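Xyloglucan-specific endo-beta-1,4-glucanase GH12 (Aspergillus niveus, PDB 4NPR) probably cleaves internal beta-1,4-glucosidic linkages of the plant cell-wall polysaccharide xyloglucan, with retention of the beta configuration. Local coordinates at residues A[49-54]-A[82-87]; A[160-165]-A[201-206]. All blocks are in the same frame, centred on the assembly; numbering follows the deposited sequence.

In the fold
Interactions 1 and 2 lie on opposite sides of the chain's centre, their own centres 31 Å apart and their nearest atoms about 13 Å apart. Along the chain they follow in series: 49-54 meets 82-87 before 160-165 meets 201-206. Both belong to the beta-jelly roll of glycoside hydrolase family 12, whose two sheets are packed as a sandwich. Interaction 1 joins connections that lead into strand 53-64 of the six-stranded sheet and strand 87-97 of the nine-stranded one. Interaction 2 sets the outermost strand 163-164 of the larger sheet against helix 198-207. The first thus links two connections of the sandwich and the second its helix to a sheet edge, at sites that do not touch.

Interaction 1: A[49-54]-A[82-87]; sequences AQATSG and QVKSFA
The backbones of 49-54 and 82-87 come closest at Q50 and K84, whose CA atoms lie 6.7 Å apart, and side chains, one backbone carbonyl and a water fill the gap. The aliphatic parts of Q50 and Q82 lie against each other, CB to CB at 3.9 Å, with the two side chains crossing at nearly a right angle and their amide planes turned 85° apart. The Q50 amide does not pair with that of Q82; its OE1 accepts from a water that also donates to the carbonyl O of V83, while Q82 NE2 bonds to Q80 O. Here two connections of the beta-jelly roll meet, a short 3-10 turn before strand 53-64 and the loop leading into strand 87-97. The K84 chain folds at chi2, carrying CD and CE over to A51, and bends again at chi4 (-85°), swinging NZ away. K84 CE rests 3.6 Å from A51 CB and 3.8 Å from Q50 O; A51 and K84 also pack on W76. K84 NZ donates to Q82 O at 2.8 Å, tilted 25° from the carbonyl plane, and is also hydrogen-bonded to the carbonyl oxygens of G78 and G79 in the same loop and of F226 in strand 215-226.

Interaction 2: A[160-165]-A[201-206]; sequences ATPTVA and FTYLES
A chi1 of 170°, which sets CG trans to the main-chain N, sends the Y203 side chain from its helix toward 160-165, and a chi2 of -91° turns the ring so that one face receives P162. The proline comes over the outer part of that face rather than its middle: P162 CB lies 3.4 Å from Y203 CE2, and P162 CG sits 4.3 Å from the ring centroid, 27° off the normal. This is a CH-pi contact, made by the saturated proline ring crossing the tyrosine at about a right angle. The tyrosine thus spans the distance between the helix and the segment leading into the edge strand 163-164, whose backbones stay apart; the closest CA atoms, of V164 and Y203, are 7.6 Å from each other.

Smaller apolar groups extend the contact in both directions along the tyrosine. At its outer end, A160 CB approaches Y203 OH at 3.7 Å, while at its root V164 CG2 comes only to 4.5 Å from Y203 CB, a looser touch. The three residues thus meet successive parts of one side chain, from hydroxyl to beta carbon. L204 CD2, from the same helix, lies at the ring edge and in its plane. The hydroxyl has a weak hydrogen bond with Q208 NE2, so the polar end has a partner just beyond the helix.

Within the jelly roll, the contact lies where helix 198-207 packs against the edge strand 163-164 of the larger sheet. V164 also touches D199 and F200 of that helix, P162 packs on L171 of the adjacent strand 167-176, and Y203 reaches both L171 and F184 of strand 179-186.

Interaction 1: A[49-54]-A[82-87]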
loop_
_atom_site.group_PDB
_atom_site.type_symbol
_atom_site.label_atom_id
_atom_site.label_comp_id
_atom_site.label_asym_id
_atom_site.label_seq_id
_atom_site.Cartn_x
_atom_site.Cartn_y
_atom_site.Cartn_z
ATOM N N ALA A 49 0.111 -19.046 3.800
ATOM C CA ALA A 49 0.421 -20.419 3.469
ATOM C C ALA A 49 1.826 -20.544 2.897
ATOM O O ALA A 49 2.377 -21.618 2.890
ATOM C CB ALA A 49 -0.611 -20.999 2.516
ATOM N N GLN A 50 2.425 -19.444 2.455
ATOM C CA GLN A 50 3.806 -19.483 1.943
ATOM C C GLN A 50 4.857 -19.349 3.034
ATOM O O GLN A 50 6.045 -19.243 2.739
ATOM C CB GLN A 50 4.018 -18.414 0.855
ATOM C CG GLN A 50 3.479 -18.833 -0.501
ATOM C CD GLN A 50 1.958 -18.756 -0.556
ATOM O OE1 GLN A 50 1.350 -17.717 -0.252
ATOM N NE2 GLN A 50 1.335 -19.855 -0.931
ATOM N N ALA A 51 4.418 -19.360 4.287
ATOM C CA ALA A 51 5.323 -19.246 5.427
ATOM C C ALA A 51 5.410 -20.606 6.070
ATOM O O ALA A 51 4.411 -21.356 6.115
ATOM C CB ALA A 51 4.821 -18.215 6.451
ATOM N N THR A 52 6.604 -20.888 6.590
ATOM C CA THR A 52 6.875 -22.076 7.372
ATOM C C THR A 52 6.388 -21.846 8.797
ATOM O O THR A 52 6.150 -22.783 9.504
ATOM C CB THR A 52 8.390 -22.374 7.418
ATOM O OG1 THR A 52 9.089 -21.248 7.967
ATOM C CG2 THR A 52 8.925 -22.602 6.049
ATOM N N SER A 53 6.176 -20.594 9.185
ATOM C CA SER A 53 6.127 -20.201 10.592
ATOM C C SER A 53 5.583 -18.737 10.725
ATOM O O SER A 53 5.763 -17.935 9.842
ATOM C CB SER A 53 7.597 -20.408 11.084
ATOM O OG SER A 53 8.020 -19.659 12.194
ATOM N N GLY A 54 4.878 -18.401 11.789
ATOM C CA GLY A 54 4.574 -16.993 12.094
ATOM C C GLY A 54 3.104 -16.670 12.331
ATOM O O GLY A 54 2.228 -17.514 12.187
ATOM N N GLN A 82 8.198 -14.216 -0.866
ATOM C CA GLN A 82 6.726 -14.188 -0.986
ATOM C C GLN A 82 6.169 -13.290 0.108
ATOM O O GLN A 82 6.584 -13.364 1.278
ATOM C CB GLN A 82 6.065 -15.574 -0.844
ATOM C CG GLN A 82 6.704 -16.781 -1.545
ATOM C CD GLN A 82 7.047 -16.506 -2.999
ATOM O OE1 GLN A 82 6.177 -16.135 -3.840
ATOM N NE2 GLN A 82 8.341 -16.657 -3.311
ATOM N N VAL A 83 5.220 -12.461 -0.259
ATOM C CA VAL A 83 4.533 -11.619 0.689
ATOM C C VAL A 83 3.605 -12.522 1.505
ATOM O O VAL A 83 2.887 -13.364 0.946
ATOM C CB VAL A 83 3.675 -10.566 -0.023
ATOM C CG1 VAL A 83 2.874 -9.785 0.959
ATOM C CG2 VAL A 83 4.528 -9.624 -0.878
ATOM N N LYS A 84 3.614 -12.343 2.816
ATOM C CA LYS A 84 2.749 -13.075 3.659
ATOM C C LYS A 84 1.421 -12.385 3.894
ATOM O O LYS A 84 0.460 -13.032 4.302
ATOM C CB LYS A 84 3.423 -13.312 5.021
ATOM C CG LYS A 84 4.844 -13.883 4.960
ATOM C CD LYS A 84 4.895 -15.043 3.982
ATOM C CE LYS A 84 6.189 -15.774 4.162
ATOM N NZ LYS A 84 7.241 -15.106 3.362
ATOM N N SER A 85 1.347 -11.079 3.685
ATOM C CA SER A 85 0.141 -10.351 4.054
ATOM C C SER A 85 0.155 -8.904 3.565
ATOM O O SER A 85 1.135 -8.395 3.011
ATOM C CB SER A 85 -0.008 -10.357 5.583
ATOM O OG SER A 85 1.090 -9.656 6.218
ATOM N N PHE A 86 -0.960 -8.228 3.764
ATOM C CA PHE A 86 -1.030 -6.853 3.435
ATOM C C PHE A 86 -2.123 -6.221 4.274
ATOM O O PHE A 86 -3.200 -5.886 3.767
ATOM C CB PHE A 86 -1.312 -6.660 1.949
ATOM C CG PHE A 86 -1.470 -5.218 1.569
ATOM C CD1 PHE A 86 -0.497 -4.262 1.966
ATOM C CD2 PHE A 86 -2.581 -4.787 0.867
ATOM C CE1 PHE A 86 -0.642 -2.906 1.646
ATOM C CE2 PHE A 86 -2.723 -3.430 0.524
ATOM C CZ PHE A 86 -1.766 -2.487 0.928
ATOM N N ALA A 87 -1.827 -6.084 5.571
ATOM C CA ALA A 87 -2.677 -5.358 6.481
ATOM C C ALA A 87 -2.574 -3.888 6.096
ATOM O O ALA A 87 -1.489 -3.358 5.973
ATOM C CB ALA A 87 -2.195 -5.535 7.899
HETATM O O HOH W 1 3.027 -15.379 -1.060
#

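Interaction 2: A[160-165]-A[201-206]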
loop_
_atom_site.group_PDB
_atom_site.type_symbol
_atom_site.label_atom_id
_atom_site.label_comp_id
_atom_site.label_asym_id
_atom_site.label_seq_id
_atom_site.Cartn_x
_atom_site.Cartn_y
_atom_site.Cartn_z
ATOM N N ALA A 160 12.440 3.815 -15.077
ATOM C CA ALA A 160 12.604 5.258 -14.983
ATOM C C ALA A 160 12.845 5.639 -13.535
ATOM O O ALA A 160 12.561 4.883 -12.635
ATOM C CB ALA A 160 11.361 5.960 -15.516
ATOM N N THR A 161 13.326 6.848 -13.328
ATOM C CA THR A 161 13.622 7.344 -12.002
ATOM C C THR A 161 13.012 8.731 -11.786
ATOM O O THR A 161 13.699 9.664 -11.422
ATOM C CB THR A 161 15.158 7.365 -11.796
ATOM O OG1 THR A 161 15.777 8.152 -12.829
ATOM C CG2 THR A 161 15.753 5.902 -11.837
ATOM N N PRO A 162 11.691 8.859 -11.962
ATOM C CA PRO A 162 11.030 10.164 -11.831
ATOM C C PRO A 162 10.906 10.691 -10.404
ATOM O O PRO A 162 10.944 9.936 -9.452
ATOM C CB PRO A 162 9.640 9.868 -12.348
ATOM C CG PRO A 162 9.385 8.474 -11.811
ATOM C CD PRO A 162 10.695 7.758 -11.993
ATOM N N THR A 163 10.746 12.004 -10.292
ATOM C CA THR A 163 10.505 12.681 -9.027
ATOM C C THR A 163 9.006 13.049 -9.049
ATOM O O THR A 163 8.548 13.701 -9.950
ATOM C CB THR A 163 11.418 13.942 -8.916
ATOM O OG1 THR A 163 12.786 13.549 -8.710
ATOM C CG2 THR A 163 10.985 14.853 -7.781
ATOM N N VAL A 164 8.247 12.601 -8.079
ATOM C CA VAL A 164 6.820 12.805 -8.031
ATOM C C VAL A 164 6.492 13.119 -6.587
ATOM O O VAL A 164 7.037 12.478 -5.652
ATOM C CB VAL A 164 6.053 11.510 -8.363
ATOM C CG1 VAL A 164 4.548 11.766 -8.373
ATOM C CG2 VAL A 164 6.556 10.894 -9.667
ATOM N N ALA A 165 5.617 14.103 -6.414
ATOM C CA ALA A 165 5.197 14.617 -5.106
ATOM C C ALA A 165 6.382 14.910 -4.177
ATOM O O ALA A 165 6.335 14.638 -2.974
ATOM C CB ALA A 165 4.160 13.679 -4.471
ATOM N N PHE A 201 -0.576 9.537 -10.935
ATOM C CA PHE A 201 -1.398 9.388 -12.141
ATOM C C PHE A 201 -1.090 10.426 -13.227
ATOM O O PHE A 201 -0.945 10.072 -14.410
ATOM C CB PHE A 201 -2.876 9.387 -11.777
ATOM C CG PHE A 201 -3.248 8.284 -10.825
ATOM C CD1 PHE A 201 -3.345 6.981 -11.255
ATOM C CD2 PHE A 201 -3.459 8.543 -9.464
ATOM C CE1 PHE A 201 -3.688 5.945 -10.388
ATOM C CE2 PHE A 201 -3.807 7.518 -8.590
ATOM C CZ PHE A 201 -3.912 6.221 -9.054
ATOM N N THR A 202 -0.993 11.695 -12.859
ATOM C CA THR A 202 -0.617 12.712 -13.816
ATOM C C THR A 202 0.637 12.187 -14.536
ATOM O O THR A 202 0.751 12.227 -15.763
ATOM C CB THR A 202 -0.255 14.038 -13.093
ATOM O OG1 THR A 202 -1.304 14.465 -12.209
ATOM C CG2 THR A 202 0.035 15.145 -14.078
ATOM N N TYR A 203 1.584 11.663 -13.761
ATOM C CA TYR A 203 2.849 11.226 -14.323
ATOM C C TYR A 203 2.714 10.100 -15.350
ATOM O O TYR A 203 3.316 10.158 -16.410
ATOM C CB TYR A 203 3.827 10.792 -13.234
ATOM C CG TYR A 203 5.047 10.108 -13.834
ATOM C CD1 TYR A 203 5.062 8.740 -14.017
ATOM C CD2 TYR A 203 6.177 10.835 -14.244
ATOM C CE1 TYR A 203 6.155 8.110 -14.590
ATOM C CE2 TYR A 203 7.283 10.189 -14.825
ATOM C CZ TYR A 203 7.257 8.816 -14.982
ATOM O OH TYR A 203 8.320 8.097 -15.542
ATOM N N LEU A 204 1.925 9.088 -14.995
ATOM C CA LEU A 204 1.717 7.905 -15.823
ATOM C C LEU A 204 0.943 8.234 -17.062
ATOM O O LEU A 204 1.219 7.668 -18.114
ATOM C CB LEU A 204 0.971 6.806 -15.045
ATOM C CG LEU A 204 1.707 6.212 -13.838
ATOM C CD1 LEU A 204 0.773 5.305 -13.085
ATOM C CD2 LEU A 204 3.001 5.456 -14.187
ATOM N N GLU A 205 -0.010 9.141 -16.949
ATOM C CA GLU A 205 -0.860 9.463 -18.095
ATOM C C GLU A 205 0.034 10.107 -19.146
ATOM O O GLU A 205 -0.055 9.861 -20.349
ATOM C CB GLU A 205 -1.990 10.411 -17.705
ATOM C CG GLU A 205 -3.109 9.739 -16.896
ATOM C CD GLU A 205 -3.887 10.720 -16.003
ATOM O OE1 GLU A 205 -3.726 11.937 -16.194
ATOM O OE2 GLU A 205 -4.646 10.296 -15.103
ATOM N N SER A 206 0.970 10.849 -18.608
ATOM C CA SER A 206 1.779 11.744 -19.341
ATOM C C SER A 206 2.976 11.010 -19.930
ATOM O O SER A 206 3.299 11.202 -21.109
ATOM C CB SER A 206 2.202 12.817 -18.346
ATOM O OG SER A 206 3.003 13.761 -18.941
#